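Local coordinates for protein copper-containing nitrite reductase (Hyphomicrobium denitrificans 1NES1, PDB 6TFO) that probably reduces nitrite to nitric oxide at bound copper, taking electrons from a cytochrome c and working as a homotrimer, at residues I84-A89 with G111-Y116; V224-A229 with V249-L254; G257-H262 with L280-E285. One frame throughout, in Å; residues are numbered along the deposited sequence.

Overall arrangement
The three contacts illustrate how one fold, the cupredoxin sandwich, serves different copper sites, one within a domain and one between subunits. Contact 1 lies in the plastocyanin-like part and is partly buried: a turn closes over strand 111-116 through an aromatic pair and a tyrosine-carboxylate bond. Contacts 2 and 3 are wholly buried, touch each other and share one copper ion, with centres about 10 Å apart, whereas the centres of contacts 1 and 2 are about 60 Å apart. Strands 225-226 and 257-262 are neighbours in one sheet. Contact 3 is a strand pairing made by backbone bonds; contact 2 bridges from that sheet to strand 246-252 through phenylalanine rings.

Contact 1. Residues I84-A89 with G111-Y116; sequences IDQYAA and GQFDYY
Tyr-87 brings its edge down on the face of Phe-113 in a T-shaped pair, the planes 72° and the centroids 5.2 Å apart. Its CE2 stands over the middle of the Phe-113 ring. The hydroxyl of Tyr-87 is bonded to the backbone N of Lys-109.

Apolar contacts extend the packing along Phe-113 to Tyr-115. Gln-86 bends at chi2 (70°), which lays its aliphatic part along the rim of Phe-113, with CG 3.5 Å from CD1 of that ring. Ile-84 splits its branches between two neighbours: CG2 reaches CB of Phe-113 at 4.0 Å, while CG1 and CD1 rest against CB of Tyr-115. Ala-88 and Ala-89 both face Ile-84 in a G1 beta bulge, which closes the 84-89 turn beside strand 111-116 in the plastocyanin-like domain.

The polar contact is a single hydrogen bond, from the hydroxyl of Tyr-116 to OD1 of Asp-85 at 2.7 Å. The oxygen is met on its syn side, and carboxylate and ring stand 75° apart. Arg-123 adds a cation-pi contact to Tyr-116.

The turn is thus held by an aromatic edge and by a hydroxyl-carboxylate hydrogen bond. Between them OE1 of Gln-86 is buried without a polar partner. Cys-117, a ligand of the copper in this domain, follows Tyr-116 directly, so the Asp-85 bond probably limits movement of the ring just before the site.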
loop_
_atom_site.group_PDB
_atom_site.type_symbol
_atom_site.label_atom_id
_atom_site.label_comp_id
_atom_site.label_asym_id
_atom_site.label_seq_id
_atom_site.Cartn_x
_atom_site.Cartn_y
_atom_site.Cartn_z
ATOM N N ILE C 84 -25.233 -21.404 -16.457
ATOM C CA ILE C 84 -25.046 -22.738 -17.105
ATOM C C ILE C 84 -26.397 -23.124 -17.708
ATOM O O ILE C 84 -27.356 -23.350 -16.924
ATOM C CB ILE C 84 -24.534 -23.756 -16.069
ATOM C CG1 ILE C 84 -23.500 -23.114 -15.139
ATOM C CG2 ILE C 84 -24.017 -25.012 -16.756
ATOM C CD1 ILE C 84 -22.594 -24.095 -14.440
ATOM N N ASP C 85 -26.507 -23.110 -19.037
ATOM C CA ASP C 85 -27.830 -23.116 -19.726
ATOM C C ASP C 85 -28.528 -24.463 -19.500
ATOM O O ASP C 85 -29.734 -24.446 -19.146
ATOM C CB ASP C 85 -27.692 -22.787 -21.218
ATOM C CG ASP C 85 -27.424 -21.310 -21.492
ATOM O OD1 ASP C 85 -27.715 -20.481 -20.625
ATOM O OD2 ASP C 85 -26.921 -21.002 -22.567
ATOM N N GLN C 86 -27.783 -25.566 -19.650
ATOM C CA GLN C 86 -28.314 -26.952 -19.767
ATOM C C GLN C 86 -28.841 -27.405 -18.405
ATOM O O GLN C 86 -29.533 -28.420 -18.367
ATOM C CB GLN C 86 -27.237 -27.905 -20.294
ATOM C CG GLN C 86 -26.639 -27.443 -21.614
ATOM C CD GLN C 86 -25.765 -26.210 -21.506
ATOM O OE1 GLN C 86 -25.350 -25.779 -20.423
ATOM N NE2 GLN C 86 -25.473 -25.623 -22.655
ATOM N N TYR C 87 -28.490 -26.677 -17.337
ATOM C CA TYR C 87 -28.907 -26.931 -15.935
ATOM C C TYR C 87 -29.857 -25.832 -15.451
ATOM O O TYR C 87 -30.214 -25.830 -14.272
ATOM C CB TYR C 87 -27.676 -27.019 -15.032
ATOM C CG TYR C 87 -26.916 -28.305 -15.216
ATOM C CD1 TYR C 87 -27.389 -29.474 -14.672
ATOM C CD2 TYR C 87 -25.772 -28.377 -15.987
ATOM C CE1 TYR C 87 -26.721 -30.668 -14.843
ATOM C CE2 TYR C 87 -25.097 -29.568 -16.176
ATOM C CZ TYR C 87 -25.572 -30.726 -15.597
ATOM O OH TYR C 87 -24.921 -31.916 -15.746
ATOM N N ALA C 88 -30.253 -24.908 -16.316
ATOM C CA ALA C 88 -31.038 -23.722 -15.921
ATOM C C ALA C 88 -30.547 -23.189 -14.570
ATOM O O ALA C 88 -31.367 -22.749 -13.776
ATOM C CB ALA C 88 -32.487 -24.104 -15.866
ATOM N N ALA C 89 -29.240 -23.226 -14.332
ATOM C CA ALA C 89 -28.568 -22.795 -13.083
ATOM C C ALA C 89 -27.912 -21.433 -13.315
ATOM O O ALA C 89 -27.226 -21.287 -14.338
ATOM C CB ALA C 89 -27.533 -23.825 -12.691
ATOM N N GLY C 111 -20.947 -34.603 -19.730
ATOM C CA GLY C 111 -20.533 -33.793 -20.893
ATOM C C GLY C 111 -19.841 -32.509 -20.483
ATOM O O GLY C 111 -19.367 -32.408 -19.316
ATOM N N GLN C 112 -19.750 -31.563 -21.418
ATOM C CA GLN C 112 -19.085 -30.254 -21.192
ATOM C C GLN C 112 -20.112 -29.147 -21.399
ATOM O O GLN C 112 -20.838 -29.205 -22.377
ATOM C CB GLN C 112 -17.879 -30.082 -22.110
ATOM C CG GLN C 112 -16.932 -31.269 -22.081
ATOM C CD GLN C 112 -15.488 -30.851 -22.184
ATOM O OE1 GLN C 112 -14.596 -31.626 -21.879
ATOM N NE2 GLN C 112 -15.252 -29.612 -22.579
ATOM N N PHE C 113 -20.155 -28.189 -20.483
ATOM C CA PHE C 113 -21.196 -27.137 -20.403
ATOM C C PHE C 113 -20.505 -25.819 -20.080
ATOM O O PHE C 113 -19.686 -25.815 -19.159
ATOM C CB PHE C 113 -22.251 -27.493 -19.346
ATOM C CG PHE C 113 -22.825 -28.880 -19.501
ATOM C CD1 PHE C 113 -23.897 -29.124 -20.352
ATOM C CD2 PHE C 113 -22.271 -29.950 -18.822
ATOM C CE1 PHE C 113 -24.411 -30.405 -20.498
ATOM C CE2 PHE C 113 -22.791 -31.232 -18.966
ATOM C CZ PHE C 113 -23.845 -31.465 -19.815
ATOM N N ASP C 114 -20.805 -24.766 -20.841
ATOM C CA ASP C 114 -20.239 -23.416 -20.620
ATOM C C ASP C 114 -20.886 -22.821 -19.383
ATOM O O ASP C 114 -22.124 -22.829 -19.303
ATOM C CB ASP C 114 -20.435 -22.503 -21.829
ATOM C CG ASP C 114 -19.445 -22.763 -22.956
ATOM O OD1 ASP C 114 -18.556 -23.627 -22.785
ATOM O OD2 ASP C 114 -19.583 -22.106 -24.001
ATOM N N TYR C 115 -20.059 -22.359 -18.454
ATOM C CA TYR C 115 -20.440 -21.302 -17.493
ATOM C C TYR C 115 -19.953 -19.979 -18.070
ATOM O O TYR C 115 -18.796 -19.918 -18.533
ATOM C CB TYR C 115 -19.902 -21.616 -16.099
ATOM C CG TYR C 115 -18.416 -21.517 -15.870
ATOM C CD1 TYR C 115 -17.843 -20.330 -15.433
ATOM C CD2 TYR C 115 -17.614 -22.639 -15.947
ATOM C CE1 TYR C 115 -16.493 -20.241 -15.151
ATOM C CE2 TYR C 115 -16.258 -22.567 -15.677
ATOM C CZ TYR C 115 -15.696 -21.363 -15.283
ATOM O OH TYR C 115 -14.365 -21.279 -14.995
ATOM N N TYR C 116 -20.809 -18.960 -18.049
ATOM C CA TYR C 116 -20.529 -17.656 -18.686
ATOM C C TYR C 116 -21.299 -16.540 -17.980
ATOM O O TYR C 116 -22.270 -16.806 -17.262
ATOM C CB TYR C 116 -20.894 -17.736 -20.167
ATOM C CG TYR C 116 -22.369 -17.836 -20.416
ATOM C CD1 TYR C 116 -23.140 -16.695 -20.538
ATOM C CD2 TYR C 116 -23.001 -19.069 -20.498
ATOM C CE1 TYR C 116 -24.507 -16.769 -20.748
ATOM C CE2 TYR C 116 -24.368 -19.159 -20.719
ATOM C CZ TYR C 116 -25.127 -18.006 -20.831
ATOM O OH TYR C 116 -26.471 -18.077 -21.040
#

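Contact 2. Residues V224-A229 with V249-L254; sequences VDFHGA and VTFKAL. With CU (copper (II) ion), chain K.
This is a buried apolar contact between a metal-bearing turn and strand 246-252, in which Phe-226 and Ala-229 pack on Phe-251. It spans two sheets of the cupredoxin domain: strand 225-226 joins the sheet of strand 257-262, and strand 246-252 belongs to the other, which continues into a second subunit.

The planes of the two phenylalanine rings differ by 23°, and the rings, centroids 5.1 Å apart, are displaced enough to share little of their faces. CZ of Phe-251 sits above the rim of the Phe-226 ring, 3.9 Å from its CD2. The opposite face of Phe-226 carries CG2 of Val-224, so the ring is clasped on both faces. With CG held between backbone N and carbonyl carbon (chi1 73°), the Phe-251 ring is turned toward the 224-229 turn, where CB of Ala-229 lies 3.3 Å from CD2.

Polar linkage is left to water 2, which donates to the carbonyl oxygens of both Gly-228 (3.0 Å) and Lys-252. A type I turn from Phe-226 to Ala-229, closed by Ala-229 N on Phe-226 O, places His-227 on the side away from Phe-251. There NE2 binds copper at 2.0 Å, and the copper-bound water 1 donates to OD2 of Asp-225. His-262 of the same chain and His-419 of a second subunit complete the site.

One turn therefore faces two chemistries, hydrocarbon packing behind and metal coordination in front, consistent with a rigid mount for His-227.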
loop_
_atom_site.group_PDB
_atom_site.type_symbol
_atom_site.label_atom_id
_atom_site.label_comp_id
_atom_site.label_asym_id
_atom_site.label_seq_id
_atom_site.Cartn_x
_atom_site.Cartn_y
_atom_site.Cartn_z
ATOM N N VAL C 224 -1.807 -33.787 31.186
ATOM C CA VAL C 224 -3.272 -34.021 31.078
ATOM C C VAL C 224 -3.967 -33.433 32.302
ATOM O O VAL C 224 -3.458 -33.593 33.424
ATOM C CB VAL C 224 -3.591 -35.506 30.878
ATOM C CG1 VAL C 224 -3.089 -36.349 32.027
ATOM C CG2 VAL C 224 -5.071 -35.724 30.650
ATOM N N ASP C 225 -5.051 -32.710 32.033
ATOM C CA ASP C 225 -6.067 -32.213 32.986
ATOM C C ASP C 225 -7.330 -32.989 32.628
ATOM O O ASP C 225 -7.724 -32.927 31.447
ATOM C CB ASP C 225 -6.199 -30.691 32.852
ATOM C CG ASP C 225 -7.431 -30.042 33.462
ATOM O OD1 ASP C 225 -8.190 -30.755 34.123
ATOM O OD2 ASP C 225 -7.618 -28.807 33.255
ATOM N N PHE C 226 -7.857 -33.777 33.575
ATOM C CA PHE C 226 -9.193 -34.428 33.495
ATOM C C PHE C 226 -10.214 -33.584 34.266
ATOM O O PHE C 226 -9.992 -33.311 35.474
ATOM C CB PHE C 226 -9.185 -35.817 34.129
ATOM C CG PHE C 226 -8.146 -36.757 33.593
ATOM C CD1 PHE C 226 -8.409 -37.528 32.478
ATOM C CD2 PHE C 226 -6.928 -36.887 34.230
ATOM C CE1 PHE C 226 -7.477 -38.431 32.011
ATOM C CE2 PHE C 226 -5.982 -37.771 33.744
ATOM C CZ PHE C 226 -6.259 -38.541 32.638
ATOM N N HIS C 227 -11.312 -33.204 33.610
ATOM C CA HIS C 227 -12.387 -32.397 34.238
ATOM C C HIS C 227 -13.074 -33.226 35.327
ATOM O O HIS C 227 -13.777 -32.607 36.153
ATOM C CB HIS C 227 -13.323 -31.839 33.162
ATOM C CG HIS C 227 -12.712 -30.717 32.396
ATOM N ND1 HIS C 227 -13.461 -29.895 31.588
ATOM C CD2 HIS C 227 -11.435 -30.262 32.342
ATOM C CE1 HIS C 227 -12.670 -28.999 31.041
ATOM N NE2 HIS C 227 -11.421 -29.200 31.488
ATOM N N GLY C 228 -12.855 -34.552 35.327
ATOM C CA GLY C 228 -13.428 -35.505 36.305
ATOM C C GLY C 228 -12.480 -35.855 37.445
ATOM O O GLY C 228 -12.789 -36.802 38.169
ATOM N N ALA C 229 -11.347 -35.158 37.589
ATOM C CA ALA C 229 -10.373 -35.348 38.692
ATOM C C ALA C 229 -10.380 -34.115 39.597
ATOM O O ALA C 229 -10.556 -32.980 39.085
ATOM C CB ALA C 229 -8.987 -35.605 38.156
ATOM N N VAL C 249 0.271 -40.553 37.875
ATOM C CA VAL C 249 -0.575 -39.910 38.924
ATOM C C VAL C 249 -1.689 -40.903 39.292
ATOM O O VAL C 249 -2.146 -41.634 38.397
ATOM C CB VAL C 249 -1.107 -38.544 38.440
ATOM C CG1 VAL C 249 -2.046 -38.682 37.245
ATOM C CG2 VAL C 249 -1.770 -37.769 39.566
ATOM N N THR C 250 -2.110 -40.955 40.555
ATOM C CA THR C 250 -3.342 -41.672 40.976
ATOM C C THR C 250 -4.369 -40.627 41.403
ATOM O O THR C 250 -3.970 -39.632 42.051
ATOM C CB THR C 250 -3.053 -42.718 42.053
ATOM O OG1 THR C 250 -1.716 -42.544 42.518
ATOM C CG2 THR C 250 -3.178 -44.121 41.513
ATOM N N PHE C 251 -5.628 -40.819 41.023
ATOM C CA PHE C 251 -6.741 -39.934 41.464
ATOM C C PHE C 251 -8.033 -40.757 41.565
ATOM O O PHE C 251 -8.188 -41.754 40.819
ATOM C CB PHE C 251 -6.842 -38.717 40.531
ATOM C CG PHE C 251 -7.396 -39.014 39.159
ATOM C CD1 PHE C 251 -6.588 -39.522 38.154
ATOM C CD2 PHE C 251 -8.738 -38.814 38.878
ATOM C CE1 PHE C 251 -7.098 -39.801 36.894
ATOM C CE2 PHE C 251 -9.252 -39.107 37.625
ATOM C CZ PHE C 251 -8.428 -39.585 36.626
ATOM N N LYS C 252 -8.918 -40.372 42.486
ATOM C CA LYS C 252 -10.229 -41.039 42.710
ATOM C C LYS C 252 -11.267 -40.339 41.833
ATOM O O LYS C 252 -11.315 -39.111 41.863
ATOM C CB LYS C 252 -10.622 -41.038 44.197
ATOM C CG LYS C 252 -10.588 -42.401 44.886
ATOM C CD LYS C 252 -9.898 -42.408 46.249
ATOM C CE LYS C 252 -10.644 -41.653 47.333
ATOM N NZ LYS C 252 -11.430 -42.559 48.212
ATOM N N ALA C 253 -12.016 -41.116 41.055
ATOM C CA ALA C 253 -13.188 -40.657 40.284
ATOM C C ALA C 253 -14.355 -40.428 41.258
ATOM O O ALA C 253 -15.151 -41.346 41.451
ATOM C CB ALA C 253 -13.517 -41.662 39.201
ATOM N N LEU C 254 -14.425 -39.239 41.859
ATOM C CA LEU C 254 -15.386 -38.901 42.939
ATOM C C LEU C 254 -16.768 -38.593 42.369
ATOM O O LEU C 254 -17.726 -38.659 43.141
ATOM C CB LEU C 254 -14.888 -37.680 43.717
ATOM C CG LEU C 254 -13.578 -37.862 44.474
ATOM C CD1 LEU C 254 -13.166 -36.574 45.177
ATOM C CD2 LEU C 254 -13.673 -39.013 45.473
HETATM CU CU CU K . -10.009 -27.786 31.085
HETATM O O HOH W 1 -8.984 -26.529 32.382
HETATM O O HOH W 2 -12.775 -36.445 41.114
#

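Contact 3. Residues G257-H262 with L280-E285; sequences GIFVYH and LLVEPE. With CU (copper (II) ion), chain K.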
loop_
_atom_site.group_PDB
_atom_site.type_symbol
_atom_site.label_atom_id
_atom_site.label_comp_id
_atom_site.label_asym_id
_atom_site.label_seq_id
_atom_site.Cartn_x
_atom_site.Cartn_y
_atom_site.Cartn_z
ATOM N N GLY C 257 -20.227 -38.327 35.579
ATOM C CA GLY C 257 -20.223 -37.284 34.544
ATOM C C GLY C 257 -19.493 -37.726 33.291
ATOM O O GLY C 257 -18.796 -38.763 33.324
ATOM N N ILE C 258 -19.704 -36.977 32.211
ATOM C CA ILE C 258 -18.986 -37.129 30.915
ATOM C C ILE C 258 -18.033 -35.925 30.813
ATOM O O ILE C 258 -18.483 -34.779 30.694
ATOM C CB ILE C 258 -19.982 -37.314 29.747
ATOM C CG1 ILE C 258 -19.250 -37.493 28.418
ATOM C CG2 ILE C 258 -21.031 -36.206 29.690
ATOM C CD1 ILE C 258 -18.374 -38.712 28.372
ATOM N N PHE C 259 -16.745 -36.178 31.001
ATOM C CA PHE C 259 -15.723 -35.133 31.256
ATOM C C PHE C 259 -14.793 -35.020 30.046
ATOM O O PHE C 259 -14.321 -36.064 29.550
ATOM C CB PHE C 259 -14.956 -35.472 32.536
ATOM C CG PHE C 259 -15.821 -35.459 33.768
ATOM C CD1 PHE C 259 -16.253 -34.260 34.315
ATOM C CD2 PHE C 259 -16.222 -36.643 34.366
ATOM C CE1 PHE C 259 -17.054 -34.243 35.445
ATOM C CE2 PHE C 259 -17.026 -36.627 35.495
ATOM C CZ PHE C 259 -17.447 -35.428 36.028
ATOM N N VAL C 260 -14.532 -33.806 29.557
ATOM C CA VAL C 260 -13.423 -33.638 28.576
ATOM C C VAL C 260 -12.136 -33.655 29.402
ATOM O O VAL C 260 -12.155 -33.145 30.545
ATOM C CB VAL C 260 -13.539 -32.434 27.616
ATOM C CG1 VAL C 260 -14.844 -31.659 27.735
ATOM C CG2 VAL C 260 -12.320 -31.522 27.667
ATOM N N TYR C 261 -11.135 -34.377 28.910
ATOM C CA TYR C 261 -9.723 -34.239 29.343
ATOM C C TYR C 261 -8.950 -33.624 28.165
ATOM O O TYR C 261 -9.401 -33.758 26.982
ATOM C CB TYR C 261 -9.155 -35.575 29.823
ATOM C CG TYR C 261 -8.892 -36.611 28.756
ATOM C CD1 TYR C 261 -9.879 -37.499 28.358
ATOM C CD2 TYR C 261 -7.641 -36.725 28.157
ATOM C CE1 TYR C 261 -9.636 -38.460 27.389
ATOM C CE2 TYR C 261 -7.386 -37.687 27.189
ATOM C CZ TYR C 261 -8.387 -38.567 26.810
ATOM O OH TYR C 261 -8.168 -39.527 25.856
ATOM N N HIS C 262 -7.870 -32.907 28.479
ATOM C CA HIS C 262 -7.014 -32.182 27.496
ATOM C C HIS C 262 -5.611 -32.030 28.078
ATOM O O HIS C 262 -5.469 -32.056 29.317
ATOM C CB HIS C 262 -7.626 -30.830 27.086
ATOM C CG HIS C 262 -7.901 -29.874 28.204
ATOM N ND1 HIS C 262 -6.895 -29.155 28.840
ATOM C CD2 HIS C 262 -9.066 -29.490 28.784
ATOM C CE1 HIS C 262 -7.419 -28.391 29.782
ATOM N NE2 HIS C 262 -8.766 -28.586 29.773
ATOM N N LEU C 280 -13.585 -38.604 29.241
ATOM C CA LEU C 280 -13.624 -39.531 30.408
ATOM C C LEU C 280 -15.081 -39.643 30.870
ATOM O O LEU C 280 -15.616 -38.609 31.347
ATOM C CB LEU C 280 -12.750 -38.966 31.542
ATOM C CG LEU C 280 -12.816 -39.706 32.874
ATOM C CD1 LEU C 280 -12.289 -41.135 32.709
ATOM C CD2 LEU C 280 -12.060 -38.949 33.951
ATOM N N LEU C 281 -15.690 -40.819 30.700
ATOM C CA LEU C 281 -16.998 -41.188 31.326
ATOM C C LEU C 281 -16.719 -41.810 32.690
ATOM O O LEU C 281 -16.055 -42.881 32.730
ATOM C CB LEU C 281 -17.766 -42.177 30.437
ATOM C CG LEU C 281 -19.141 -42.608 30.942
ATOM C CD1 LEU C 281 -20.079 -41.427 31.090
ATOM C CD2 LEU C 281 -19.752 -43.640 30.005
ATOM N N VAL C 282 -17.149 -41.133 33.755
ATOM C CA VAL C 282 -17.253 -41.724 35.120
ATOM C C VAL C 282 -18.705 -42.191 35.280
ATOM O O VAL C 282 -19.583 -41.348 35.500
ATOM C CB VAL C 282 -16.808 -40.723 36.196
ATOM C CG1 VAL C 282 -16.830 -41.336 37.579
ATOM C CG2 VAL C 282 -15.424 -40.185 35.890
ATOM N N GLU C 283 -18.957 -43.486 35.070
ATOM C CA GLU C 283 -20.320 -44.074 35.138
ATOM C C GLU C 283 -20.879 -43.931 36.553
ATOM O O GLU C 283 -20.182 -44.142 37.543
ATOM C CB GLU C 283 -20.298 -45.544 34.738
ATOM C CG GLU C 283 -20.270 -45.775 33.236
ATOM C CD GLU C 283 -20.520 -47.230 32.881
ATOM O OE1 GLU C 283 -21.134 -47.915 33.706
ATOM O OE2 GLU C 283 -20.114 -47.676 31.792
ATOM N N PRO C 284 -22.171 -43.584 36.710
ATOM C CA PRO C 284 -22.807 -43.623 38.029
ATOM C C PRO C 284 -22.950 -45.097 38.450
ATOM O O PRO C 284 -22.787 -45.953 37.593
ATOM C CB PRO C 284 -24.157 -42.923 37.783
ATOM C CG PRO C 284 -24.464 -43.185 36.315
ATOM C CD PRO C 284 -23.113 -43.237 35.633
ATOM N N GLU C 285 -23.249 -45.380 39.721
ATOM C CA GLU C 285 -23.296 -46.768 40.271
ATOM C C GLU C 285 -24.154 -47.674 39.379
ATOM O O GLU C 285 -23.676 -48.785 39.029
ATOM C CB GLU C 285 -23.807 -46.764 41.708
ATOM C CG GLU C 285 -22.804 -46.211 42.697
ATOM C CD GLU C 285 -22.907 -46.816 44.083
ATOM O OE1 GLU C 285 -21.877 -46.828 44.780
ATOM O OE2 GLU C 285 -24.009 -47.298 44.443
HETATM CU CU CU K . -10.009 -27.786 31.085
HETATM O O HOH W 1 -8.984 -26.529 32.382
#
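Phe-259 lies against Leu-280 and Val-282 on the neighbouring strand. CB stands 3.4 Å from the carbonyl O of Leu-280. CG takes the place anti to its own carbonyl carbon (chi1 -64°), and from there the CD2 side of the ring runs on beside the partner strand. CD2 still has the Leu-280 oxygen near the ring edge, but also meets CG2 of Val-282. Next outward, CE2 touches the same methyl, at 3.9 Å. At the tip, CZ occupies the space where a side chain on Gly-257 would have to go.

The backbone beneath is tightly bonded. Phe-259 and Leu-280 form a hydrogen-bonded pair, N of each giving to O of the other at 2.7 Å; the bond from Leu-280 N is the straighter, at 169°. Gly-257 and Val-282 make a second such pair, with Val-282 N reaching Gly-257 O at 2.9 Å. Between them, in the non-hydrogen-bonded pair, CD1 of Ile-258 packs obliquely on CB of Leu-281. Replacing Phe-259 with an alanine would probably leave CG2 of Val-282 without its aromatic neighbour and open a gap beside Gly-257.

Further along strand 257-262, His-262 binds copper through NE2 at 2.0 Å, with His-227 and, from a second subunit, His-419 as fellow ligands. Cys-263, the next residue, binds another copper. A strand ending in this His-Cys pair, flanked by an antiparallel neighbour, is characteristic of the cupredoxin domains of copper nitrite reductases, where the pair links the type 1 and type 2 centres.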